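Local coordinates for molybdopterin biosynthesis moeA protein (Pyrococcus horikoshii, PDB 1WU2) that probably acts late in molybdenum cofactor biosynthesis, inserting molybdenum into molybdopterin, as its MoeA relatives do, at residues 7-21 with 275-289. Sequence-based numbering, arbitrary orientation.
Sequences LVPYREALKLLLDDI and LFHGTTIKPGRPFGY
Val8 and Thr279 form a single backbone bridge just ahead of helix 10-20, with Val8 N donating a nearly straight bond to Gly278 O (3.3 Å, 166° at the hydrogen). Val8 O receives two donors, Thr279 OG1 at 3.2 Å and, weakly, the Thr280 amide. Pro9 occupies the N-cap position of the helix, which runs on across Phe276 to Tyr289. Leu7 lays CD2 against Thr279 O and over one guanidinium face of Arg285. Further along, Ala13 CB sits 4.1 Å from the Phe276 ring centroid in a CH-pi contact, while Leu17 CD1 meets the edge of that ring. Strands 276-277 and 288-290 are antiparallel neighbours in the sheet of the probable molybdopterin-binding domain, and a classic beta bulge sets Leu275 and Phe276 both opposite Tyr289. The N-terminal helix thus packs on a domain far along the chain, with Phe310 of helix 300-319 also touching Ala13. Leu17, its CG anti to the backbone N (chi1 -173°), places CG over the Tyr289 face, 4.0 Å from the centroid, and pushes CD1 to the edge of Phe287 (3.7 Å to CZ). Tyr289 OH reaches the anti lone pair of Asp20 OD2 at 2.7 Å, the carboxylate turned 73° from the ring, while Ile21 CD1 lies 3.4 Å from OH. A phenylalanine in place of Tyr289 would probably leave the Asp20 carboxylate without this donor and less firmly set against the ring.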
loop_
_atom_site.group_PDB
_atom_site.type_symbol
_atom_site.label_atom_id
_atom_site.label_comp_id
_atom_site.label_asym_id
_atom_site.label_seq_id
_atom_site.Cartn_x
_atom_site.Cartn_y
_atom_site.Cartn_z
ATOM N N LEU A 7 10.444 -27.247 18.541
ATOM C CA LEU A 7 9.941 -26.148 17.721
ATOM C C LEU A 7 10.397 -26.368 16.285
ATOM O O LEU A 7 11.582 -26.574 16.036
ATOM C CB LEU A 7 10.461 -24.800 18.234
ATOM C CG LEU A 7 10.179 -24.458 19.701
ATOM C CD1 LEU A 7 10.806 -23.129 20.072
ATOM C CD2 LEU A 7 8.684 -24.443 19.995
ATOM N N VAL A 8 9.460 -26.330 15.341
ATOM C CA VAL A 8 9.812 -26.534 13.935
ATOM C C VAL A 8 10.280 -25.187 13.351
ATOM O O VAL A 8 9.643 -24.157 13.586
ATOM C CB VAL A 8 8.663 -27.212 13.084
ATOM C CG1 VAL A 8 7.429 -27.562 13.926
ATOM C CG2 VAL A 8 8.266 -26.379 11.879
ATOM N N PRO A 9 11.398 -25.183 12.619
ATOM C CA PRO A 9 11.915 -23.944 12.023
ATOM C C PRO A 9 10.868 -23.224 11.179
ATOM O O PRO A 9 9.964 -23.866 10.654
ATOM C CB PRO A 9 13.077 -24.427 11.147
ATOM C CG PRO A 9 13.505 -25.709 11.749
ATOM C CD PRO A 9 12.263 -26.338 12.309
ATOM N N TYR A 10 10.996 -21.906 11.060
ATOM C CA TYR A 10 10.029 -21.098 10.330
ATOM C C TYR A 10 9.880 -21.513 8.867
ATOM O O TYR A 10 8.761 -21.616 8.376
ATOM C CB TYR A 10 10.398 -19.613 10.395
ATOM C CG TYR A 10 9.587 -18.753 9.449
ATOM C CD1 TYR A 10 8.197 -18.737 9.513
ATOM C CD2 TYR A 10 10.207 -17.969 8.483
ATOM C CE1 TYR A 10 7.449 -17.960 8.642
ATOM C CE2 TYR A 10 9.468 -17.185 7.614
ATOM C CZ TYR A 10 8.089 -17.186 7.698
ATOM O OH TYR A 10 7.354 -16.408 6.838
ATOM N N ARG A 11 10.997 -21.738 8.179
ATOM C CA ARG A 11 10.964 -22.039 6.746
ATOM C C ARG A 11 10.328 -23.398 6.457
ATOM O O ARG A 11 9.664 -23.561 5.438
ATOM C CB ARG A 11 12.362 -21.956 6.126
ATOM C CG ARG A 11 12.937 -20.536 6.059
ATOM C CD ARG A 11 12.271 -19.624 5.022
ATOM N NE ARG A 11 12.634 -18.217 5.215
ATOM C CZ ARG A 11 12.025 -17.180 4.634
ATOM N NH1 ARG A 11 11.002 -17.358 3.802
ATOM N NH2 ARG A 11 12.448 -15.944 4.889
ATOM N N GLU A 12 10.526 -24.362 7.354
ATOM C CA GLU A 12 9.853 -25.658 7.245
ATOM C C GLU A 12 8.356 -25.520 7.523
ATOM O O GLU A 12 7.543 -26.169 6.868
ATOM C CB GLU A 12 10.458 -26.686 8.210
ATOM C CG GLU A 12 9.851 -28.083 8.071
ATOM C CD GLU A 12 10.480 -29.126 8.984
ATOM O OE1 GLU A 12 11.323 -28.773 9.838
ATOM O OE2 GLU A 12 10.117 -30.315 8.843
ATOM N N ALA A 13 8.006 -24.685 8.500
ATOM C CA ALA A 13 6.613 -24.473 8.887
ATOM C C ALA A 13 5.841 -23.739 7.800
ATOM O O ALA A 13 4.664 -24.006 7.584
ATOM C CB ALA A 13 6.533 -23.685 10.188
ATOM N N LEU A 14 6.511 -22.810 7.125
ATOM C CA LEU A 14 5.882 -22.005 6.089
ATOM C C LEU A 14 5.633 -22.860 4.856
ATOM O O LEU A 14 4.635 -22.678 4.172
ATOM C CB LEU A 14 6.756 -20.796 5.732
ATOM C CG LEU A 14 6.185 -19.834 4.685
ATOM C CD1 LEU A 14 4.939 -19.136 5.220
ATOM C CD2 LEU A 14 7.236 -18.820 4.242
ATOM N N LYS A 15 6.539 -23.795 4.585
ATOM C CA LYS A 15 6.392 -24.704 3.450
ATOM C C LYS A 15 5.275 -25.725 3.689
ATOM O O LYS A 15 4.497 -26.016 2.786
ATOM C CB LYS A 15 7.708 -25.430 3.165
ATOM C CG LYS A 15 7.776 -26.081 1.785
ATOM C CD LYS A 15 8.345 -27.495 1.844
ATOM C CE LYS A 15 8.818 -27.974 0.473
ATOM N NZ LYS A 15 7.687 -28.266 -0.448
ATOM N N LEU A 16 5.209 -26.269 4.901
ATOM C CA LEU A 16 4.187 -27.253 5.249
ATOM C C LEU A 16 2.807 -26.619 5.128
ATOM O O LEU A 16 1.888 -27.218 4.573
ATOM C CB LEU A 16 4.392 -27.778 6.679
ATOM C CG LEU A 16 5.528 -28.776 6.915
ATOM C CD1 LEU A 16 5.774 -28.966 8.408
ATOM C CD2 LEU A 16 5.239 -30.117 6.253
ATOM N N LEU A 17 2.694 -25.394 5.635
ATOM C CA LEU A 17 1.459 -24.620 5.602
ATOM C C LEU A 17 1.021 -24.262 4.181
ATOM O O LEU A 17 -0.129 -24.480 3.813
ATOM C CB LEU A 17 1.635 -23.336 6.420
ATOM C CG LEU A 17 0.390 -22.463 6.630
ATOM C CD1 LEU A 17 0.302 -21.989 8.074
ATOM C CD2 LEU A 17 0.376 -21.268 5.684
ATOM N N LEU A 18 1.939 -23.713 3.391
ATOM C CA LEU A 18 1.609 -23.204 2.054
ATOM C C LEU A 18 1.375 -24.315 1.029
ATOM O O LEU A 18 0.594 -24.137 0.098
ATOM C CB LEU A 18 2.700 -22.250 1.545
ATOM C CG LEU A 18 2.827 -20.896 2.245
ATOM C CD1 LEU A 18 4.018 -20.128 1.691
ATOM C CD2 LEU A 18 1.543 -20.073 2.111
ATOM N N ASP A 19 2.053 -25.450 1.194
ATOM C CA ASP A 19 1.806 -26.633 0.369
ATOM C C ASP A 19 0.380 -27.159 0.580
ATOM O O ASP A 19 -0.204 -27.749 -0.326
ATOM C CB ASP A 19 2.812 -27.753 0.681
ATOM C CG ASP A 19 4.203 -27.500 0.094
ATOM O OD1 ASP A 19 4.390 -26.561 -0.717
ATOM O OD2 ASP A 19 5.185 -28.211 0.401
ATOM N N ASP A 20 -0.163 -26.950 1.777
ATOM C CA ASP A 20 -1.542 -27.329 2.098
ATOM C C ASP A 20 -2.584 -26.384 1.480
ATOM O O ASP A 20 -3.745 -26.759 1.322
ATOM C CB ASP A 20 -1.728 -27.377 3.621
ATOM C CG ASP A 20 -2.924 -28.215 4.044
ATOM O OD1 ASP A 20 -2.985 -29.401 3.665
ATOM O OD2 ASP A 20 -3.843 -27.778 4.766
ATOM N N ILE A 21 -2.162 -25.165 1.144
ATOM C CA ILE A 21 -3.050 -24.127 0.617
ATOM C C ILE A 21 -3.006 -24.085 -0.912
ATOM O O ILE A 21 -1.931 -24.007 -1.510
ATOM C CB ILE A 21 -2.655 -22.740 1.198
ATOM C CG1 ILE A 21 -2.700 -22.752 2.731
ATOM C CG2 ILE A 21 -3.554 -21.634 0.635
ATOM C CD1 ILE A 21 -4.094 -22.776 3.336
ATOM N N LEU A 275 -0.687 -30.291 11.309
ATOM C CA LEU A 275 0.592 -30.550 10.650
ATOM C C LEU A 275 1.743 -30.155 11.570
ATOM O O LEU A 275 2.732 -30.880 11.687
ATOM C CB LEU A 275 0.702 -29.767 9.339
ATOM C CG LEU A 275 -0.221 -30.198 8.201
ATOM C CD1 LEU A 275 -0.198 -29.164 7.085
ATOM C CD2 LEU A 275 0.176 -31.570 7.673
ATOM N N PHE A 276 1.615 -28.992 12.204
ATOM C CA PHE A 276 2.575 -28.550 13.214
ATOM C C PHE A 276 1.923 -27.685 14.297
ATOM O O PHE A 276 0.798 -27.213 14.150
ATOM C CB PHE A 276 3.753 -27.807 12.566
ATOM C CG PHE A 276 3.354 -26.575 11.797
ATOM C CD1 PHE A 276 3.334 -25.333 12.414
ATOM C CD2 PHE A 276 2.999 -26.662 10.459
ATOM C CE1 PHE A 276 2.963 -24.198 11.711
ATOM C CE2 PHE A 276 2.627 -25.526 9.748
ATOM C CZ PHE A 276 2.612 -24.295 10.375
ATOM N N HIS A 277 2.656 -27.500 15.388
ATOM C CA HIS A 277 2.213 -26.711 16.534
ATOM C C HIS A 277 3.429 -26.507 17.435
ATOM O O HIS A 277 4.043 -27.471 17.892
ATOM C CB HIS A 277 1.099 -27.432 17.293
ATOM C CG HIS A 277 0.485 -26.622 18.395
ATOM N ND1 HIS A 277 0.201 -25.280 18.269
ATOM C CD2 HIS A 277 0.089 -26.972 19.642
ATOM C CE1 HIS A 277 -0.340 -24.836 19.389
ATOM N NE2 HIS A 277 -0.416 -25.844 20.240
ATOM N N GLY A 278 3.773 -25.249 17.683
ATOM C CA GLY A 278 5.021 -24.915 18.338
ATOM C C GLY A 278 6.041 -24.675 17.250
ATOM O O GLY A 278 6.554 -25.613 16.641
ATOM N N THR A 279 6.311 -23.403 16.994
ATOM C CA THR A 279 7.185 -22.991 15.914
ATOM C C THR A 279 8.310 -22.108 16.453
ATOM O O THR A 279 8.327 -21.729 17.627
ATOM C CB THR A 279 6.351 -22.282 14.811
ATOM O OG1 THR A 279 7.012 -22.384 13.542
ATOM C CG2 THR A 279 6.236 -20.785 15.052
ATOM N N THR A 280 9.236 -21.773 15.573
ATOM C CA THR A 280 10.486 -21.137 15.961
ATOM C C THR A 280 10.388 -19.603 16.101
ATOM O O THR A 280 11.236 -18.985 16.741
ATOM C CB THR A 280 11.573 -21.573 14.944
ATOM O OG1 THR A 280 12.229 -22.755 15.424
ATOM C CG2 THR A 280 12.681 -20.588 14.828
ATOM N N ILE A 281 9.348 -18.993 15.538
ATOM C CA ILE A 281 9.255 -17.528 15.519
ATOM C C ILE A 281 9.106 -16.919 16.919
ATOM O O ILE A 281 8.658 -17.581 17.854
ATOM C CB ILE A 281 8.115 -17.032 14.580
ATOM C CG1 ILE A 281 6.729 -17.286 15.184
ATOM C CG2 ILE A 281 8.241 -17.665 13.194
ATOM C CD1 ILE A 281 5.619 -16.505 14.506
ATOM N N LYS A 282 9.482 -15.650 17.036
ATOM C CA LYS A 282 9.430 -14.916 18.294
ATOM C C LYS A 282 9.219 -13.425 17.999
ATOM O O LYS A 282 10.073 -12.813 17.360
ATOM C CB LYS A 282 10.732 -15.106 19.079
ATOM C CG LYS A 282 10.692 -14.550 20.506
ATOM C CD LYS A 282 12.093 -14.382 21.091
ATOM C CE LYS A 282 12.074 -13.606 22.408
ATOM N NZ LYS A 282 12.832 -12.322 22.322
ATOM N N PRO A 283 8.105 -12.833 18.434
ATOM C CA PRO A 283 7.010 -13.529 19.127
ATOM C C PRO A 283 6.191 -14.422 18.196
ATOM O O PRO A 283 6.480 -14.489 17.001
ATOM C CB PRO A 283 6.146 -12.376 19.654
ATOM C CG PRO A 283 6.398 -11.249 18.709
ATOM C CD PRO A 283 7.827 -11.394 18.272
ATOM N N GLY A 284 5.185 -15.100 18.748
ATOM C CA GLY A 284 4.292 -15.949 17.974
ATOM C C GLY A 284 4.664 -17.420 17.969
ATOM O O GLY A 284 4.188 -18.172 17.121
ATOM N N ARG A 285 5.498 -17.823 18.925
ATOM C CA ARG A 285 6.015 -19.194 19.024
ATOM C C ARG A 285 4.933 -20.292 19.031
ATOM O O ARG A 285 5.056 -21.259 18.283
ATOM C CB ARG A 285 6.950 -19.317 20.247
ATOM C CG ARG A 285 6.872 -20.616 21.046
ATOM C CD ARG A 285 7.849 -20.665 22.211
ATOM N NE ARG A 285 7.654 -21.853 23.037
ATOM C CZ ARG A 285 8.537 -22.330 23.917
ATOM N NH1 ARG A 285 9.709 -21.725 24.115
ATOM N NH2 ARG A 285 8.246 -23.428 24.608
ATOM N N PRO A 286 3.886 -20.161 19.847
ATOM C CA PRO A 286 2.852 -21.209 19.933
ATOM C C PRO A 286 1.927 -21.358 18.708
ATOM O O PRO A 286 0.900 -22.029 18.821
ATOM C CB PRO A 286 2.031 -20.799 21.170
ATOM C CG PRO A 286 2.841 -19.731 21.854
ATOM C CD PRO A 286 3.608 -19.047 20.771
ATOM N N PHE A 287 2.271 -20.756 17.573
ATOM C CA PHE A 287 1.475 -20.880 16.352
ATOM C C PHE A 287 1.462 -22.321 15.830
ATOM O O PHE A 287 2.490 -22.998 15.825
ATOM C CB PHE A 287 2.012 -19.933 15.267
ATOM C CG PHE A 287 1.357 -20.109 13.925
ATOM C CD1 PHE A 287 0.130 -19.519 13.647
ATOM C CD2 PHE A 287 1.969 -20.870 12.940
ATOM C CE1 PHE A 287 -0.473 -19.690 12.404
ATOM C CE2 PHE A 287 1.373 -21.047 11.704
ATOM C CZ PHE A 287 0.150 -20.457 11.435
ATOM N N GLY A 288 0.284 -22.777 15.407
ATOM C CA GLY A 288 0.123 -24.058 14.731
ATOM C C GLY A 288 -0.817 -23.945 13.539
ATOM O O GLY A 288 -1.435 -22.897 13.322
ATOM N N TYR A 289 -0.920 -25.018 12.758
ATOM C CA TYR A 289 -1.822 -25.048 11.611
ATOM C C TYR A 289 -2.168 -26.468 11.156
ATOM O O TYR A 289 -1.315 -27.354 11.151
ATOM C CB TYR A 289 -1.226 -24.276 10.431
ATOM C CG TYR A 289 -1.955 -24.531 9.128
ATOM C CD1 TYR A 289 -3.082 -23.789 8.785
ATOM C CD2 TYR A 289 -1.538 -25.536 8.258
ATOM C CE1 TYR A 289 -3.762 -24.026 7.605
ATOM C CE2 TYR A 289 -2.215 -25.784 7.076
ATOM C CZ TYR A 289 -3.327 -25.024 6.756
ATOM O OH TYR A 289 -4.001 -25.262 5.584
#